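Local coordinates for OmpA family protein (Klebsiella pneumoniae subsp. pneumoniae, PDB 7RJJ) that probably anchors the outer membrane to the cell wall through this OmpA-like peptidoglycan-binding domain, captured here with D-alanine in its pocket, at residues D10-F15 / V112-V117. Numbering follows the deposited sequence.
Sequences DSMSLF and VEISLV
The F15 ring meets V112 obliquely, CE2 lying 3.8 Å from V112 CG2, while L14 CB sits over one ring face, 4.0 Å above its plane and offset toward the rim. The carboxylate of E113 lies against S11: its chain folds back at chi2, bringing OE2 within 2.8 Å of S11 OG in a weak hydrogen bond that is not settled, since the hydroxyl proton has another acceptor within reach. The stronger partner of OE2 is R111, through a salt bridge. Between these side chains, two backbone bonds define a single antiparallel, hydrogen-bonded bridge of M12 with V112. M12 N to V112 O is 3.0 Å, with the donor almost in line with the C=O bond (163°); V112 N to M12 O, also 3.0 Å, has its donor tilted 35° from the carbonyl plane. A water donates to D10 O at 2.8 Å and only weakly to V112 O. Selenomethionine M12 bends at chi3 (-57°), setting CE 3.7 Å from I114 CD1; M12 also packs on L30 of helix 27-38 and V71 of helix 57-77. The bridge thus ties the loop after strand 7-8 to the start of strand 112-117, an inner strand of the mixed sheet in the OmpA C-terminal-like fold, with the F15 side chain about 6 Å from the bound D-alanine.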
ATOM      1  N   ASP A  10       8.159   5.330   0.323  1.00 23.38           N
ATOM      2  CA  ASP A  10       8.693   4.378  -0.686  1.00 24.77           C
ATOM      3  C   ASP A  10       7.682   3.245  -0.896  1.00 22.69           C
ATOM      4  O   ASP A  10       7.008   2.876   0.072  1.00 21.48           O
ATOM      5  CB  ASP A  10      10.059   3.831  -0.275  1.00 27.96           C
ATOM      6  CG  ASP A  10      11.177   4.853  -0.356  1.00 31.18           C
ATOM      7  OD1 ASP A  10      10.989   5.974   0.147  1.00 33.82           O
ATOM      8  OD2 ASP A  10      12.197   4.539  -0.985  1.00 35.48           O
ATOM      9  N   SER A  11       7.602   2.727  -2.127  1.00 23.14           N
ATOM     10  CA  SER A  11       6.717   1.590  -2.491  1.00 21.39           C
ATOM     11  C   SER A  11       7.086   0.370  -1.653  1.00 20.54           C
ATOM     12  O   SER A  11       8.249   0.211  -1.292  1.00 20.94           O
ATOM     13  CB  SER A  11       6.855   1.267  -3.958  1.00 23.90           C
ATOM     14  OG  SER A  11       5.902   0.287  -4.340  1.00 24.88           O
HETATM   15  N   MSE A  12       6.108  -0.508  -1.401  1.00 18.58           N
HETATM   16  CA  MSE A  12       6.319  -1.713  -0.610  1.00 18.87           C
HETATM   17  C   MSE A  12       5.755  -2.924  -1.357  1.00 18.73           C
HETATM   18  O   MSE A  12       4.544  -3.131  -1.381  1.00 17.93           O
HETATM   19  CB  MSE A  12       5.644  -1.579   0.763  1.00 18.75           C
HETATM   20  CG  MSE A  12       6.346  -0.629   1.729  1.00 19.53           C
HETATM   21 SE   MSE A  12       5.427  -0.570   3.475  0.80 19.21          SE
HETATM   22  CE  MSE A  12       3.632  -0.045   2.916  1.00 16.61           C
ATOM     23  N   SER A  13       6.647  -3.697  -1.993  1.00 19.62           N
ATOM     24  CA  SER A  13       6.282  -4.904  -2.720  1.00 20.22           C
ATOM     25  C   SER A  13       6.244  -6.073  -1.726  1.00 20.94           C
ATOM     26  O   SER A  13       7.256  -6.824  -1.641  1.00 22.64           O
ATOM     27  CB  SER A  13       7.258  -5.137  -3.849  1.00 22.09           C
ATOM     28  OG  SER A  13       7.286  -4.006  -4.718  1.00 21.71           O
ATOM     29  N   LEU A  14       5.104  -6.260  -1.061  1.00 19.93           N
ATOM     30  CA  LEU A  14       4.948  -7.229   0.062  1.00 21.00           C
ATOM     31  C   LEU A  14       3.995  -8.373  -0.288  1.00 21.62           C
ATOM     32  O   LEU A  14       3.473  -8.983   0.679  1.00 22.36           O
ATOM     33  CB  LEU A  14       4.339  -6.487   1.265  1.00 19.85           C
ATOM     34  CG  LEU A  14       4.962  -5.151   1.655  1.00 19.35           C
ATOM     35  CD1 LEU A  14       4.168  -4.505   2.790  1.00 18.71           C
ATOM     36  CD2 LEU A  14       6.416  -5.308   2.041  1.00 21.01           C
ATOM     37  N   PHE A  15       3.798  -8.705  -1.567  1.00 21.83           N
ATOM     38  CA  PHE A  15       2.735  -9.707  -1.855  1.00 22.83           C
ATOM     39  C   PHE A  15       3.099 -10.721  -2.940  1.00 25.06           C
ATOM     40  O   PHE A  15       3.697 -10.343  -3.977  1.00 24.73           O
ATOM     41  CB  PHE A  15       1.472  -8.986  -2.342  1.00 21.18           C
ATOM     42  CG  PHE A  15       1.017  -7.889  -1.423  1.00 19.26           C
ATOM     43  CD1 PHE A  15       0.280  -8.185  -0.286  1.00 19.18           C
ATOM     44  CD2 PHE A  15       1.372  -6.572  -1.664  1.00 17.83           C
ATOM     45  CE1 PHE A  15      -0.105  -7.181   0.584  1.00 17.82           C
ATOM     46  CE2 PHE A  15       0.993  -5.572  -0.791  1.00 16.54           C
ATOM     47  CZ  PHE A  15       0.245  -5.878   0.326  1.00 16.61           C
ATOM     48  N   VAL A 112       2.000  -1.886  -2.378  1.00 13.57           N
ATOM     49  CA  VAL A 112       1.172  -0.792  -1.805  1.00 12.83           C
ATOM     50  C   VAL A 112       2.044   0.468  -1.751  1.00 13.44           C
ATOM     51  O   VAL A 112       3.252   0.349  -1.458  1.00 14.51           O
ATOM     52  CB  VAL A 112       0.597  -1.175  -0.431  1.00 12.89           C
ATOM     53  CG1 VAL A 112       0.238   0.050   0.396  1.00 12.35           C
ATOM     54  CG2 VAL A 112      -0.578  -2.130  -0.560  1.00 13.04           C
ATOM     55  N   GLU A 113       1.445   1.607  -2.089  1.00 13.95           N
ATOM     56  CA  GLU A 113       2.066   2.951  -2.073  1.00 15.47           C
ATOM     57  C   GLU A 113       1.310   3.777  -1.025  1.00 14.17           C
ATOM     58  O   GLU A 113       0.066   3.628  -0.959  1.00 13.92           O
ATOM     59  CB  GLU A 113       1.922   3.627  -3.439  1.00 17.89           C
ATOM     60  CG  GLU A 113       2.549   2.878  -4.603  1.00 20.97           C
ATOM     61  CD  GLU A 113       4.061   2.946  -4.711  1.00 25.27           C
ATOM     62  OE1 GLU A 113       4.702   3.586  -3.828  1.00 28.24           O
ATOM     63  OE2 GLU A 113       4.602   2.385  -5.703  1.00 29.86           O
ATOM     64  N   ILE A 114       2.022   4.557  -0.219  1.00 13.86           N
ATOM     65  CA  ILE A 114       1.369   5.413   0.814  1.00 13.57           C
ATOM     66  C   ILE A 114       1.711   6.876   0.519  1.00 13.90           C
ATOM     67  O   ILE A 114       2.895   7.184   0.235  1.00 14.58           O
ATOM     68  CB  ILE A 114       1.781   4.987   2.239  1.00 14.19           C
ATOM     69  CG1 ILE A 114       1.324   3.558   2.547  1.00 13.96           C
ATOM     70  CG2 ILE A 114       1.253   5.970   3.276  1.00 14.62           C
ATOM     71  CD1 ILE A 114       1.832   3.005   3.859  1.00 15.26           C
ATOM     72  N   SER A 115       0.686   7.727   0.518  1.00 13.43           N
ATOM     73  CA  SER A 115       0.886   9.184   0.340  1.00 14.48           C
ATOM     74  C   SER A 115       0.303   9.880   1.570  1.00 14.56           C
ATOM     75  O   SER A 115      -0.814   9.490   1.974  1.00 14.11           O
ATOM     76  CB  SER A 115       0.240   9.687  -0.912  1.00 14.78           C
ATOM     77  OG  SER A 115       0.785   9.058  -2.055  1.00 15.12           O
ATOM     78  N   LEU A 116       1.038  10.823   2.161  1.00 15.61           N
ATOM     79  CA  LEU A 116       0.514  11.564   3.347  1.00 16.08           C
ATOM     80  C   LEU A 116      -0.002  12.924   2.854  1.00 17.08           C
ATOM     81  O   LEU A 116       0.761  13.664   2.214  1.00 18.28           O
ATOM     82  CB  LEU A 116       1.610  11.666   4.405  1.00 17.35           C
ATOM     83  CG  LEU A 116       2.311  10.347   4.742  1.00 16.97           C
ATOM     84  CD1 LEU A 116       3.411  10.557   5.770  1.00 18.94           C
ATOM     85  CD2 LEU A 116       1.322   9.307   5.231  1.00 15.53           C
ATOM     86  N   VAL A 117      -1.283  13.200   3.099  1.00 16.83           N
ATOM     87  CA  VAL A 117      -1.940  14.420   2.556  1.00 18.29           C
ATOM     88  C   VAL A 117      -2.298  15.342   3.717  1.00 19.59           C
ATOM     89  O   VAL A 117      -3.098  14.992   4.574  1.00 18.85           O
ATOM     90  CB  VAL A 117      -3.172  14.030   1.720  1.00 17.58           C
ATOM     91  CG1 VAL A 117      -3.837  15.242   1.111  1.00 19.46           C
ATOM     92  CG2 VAL A 117      -2.812  13.005   0.650  1.00 16.63           C
TER
HETATM   93  O   HOH W   1       4.384   2.606   0.924  1.00 27.22           O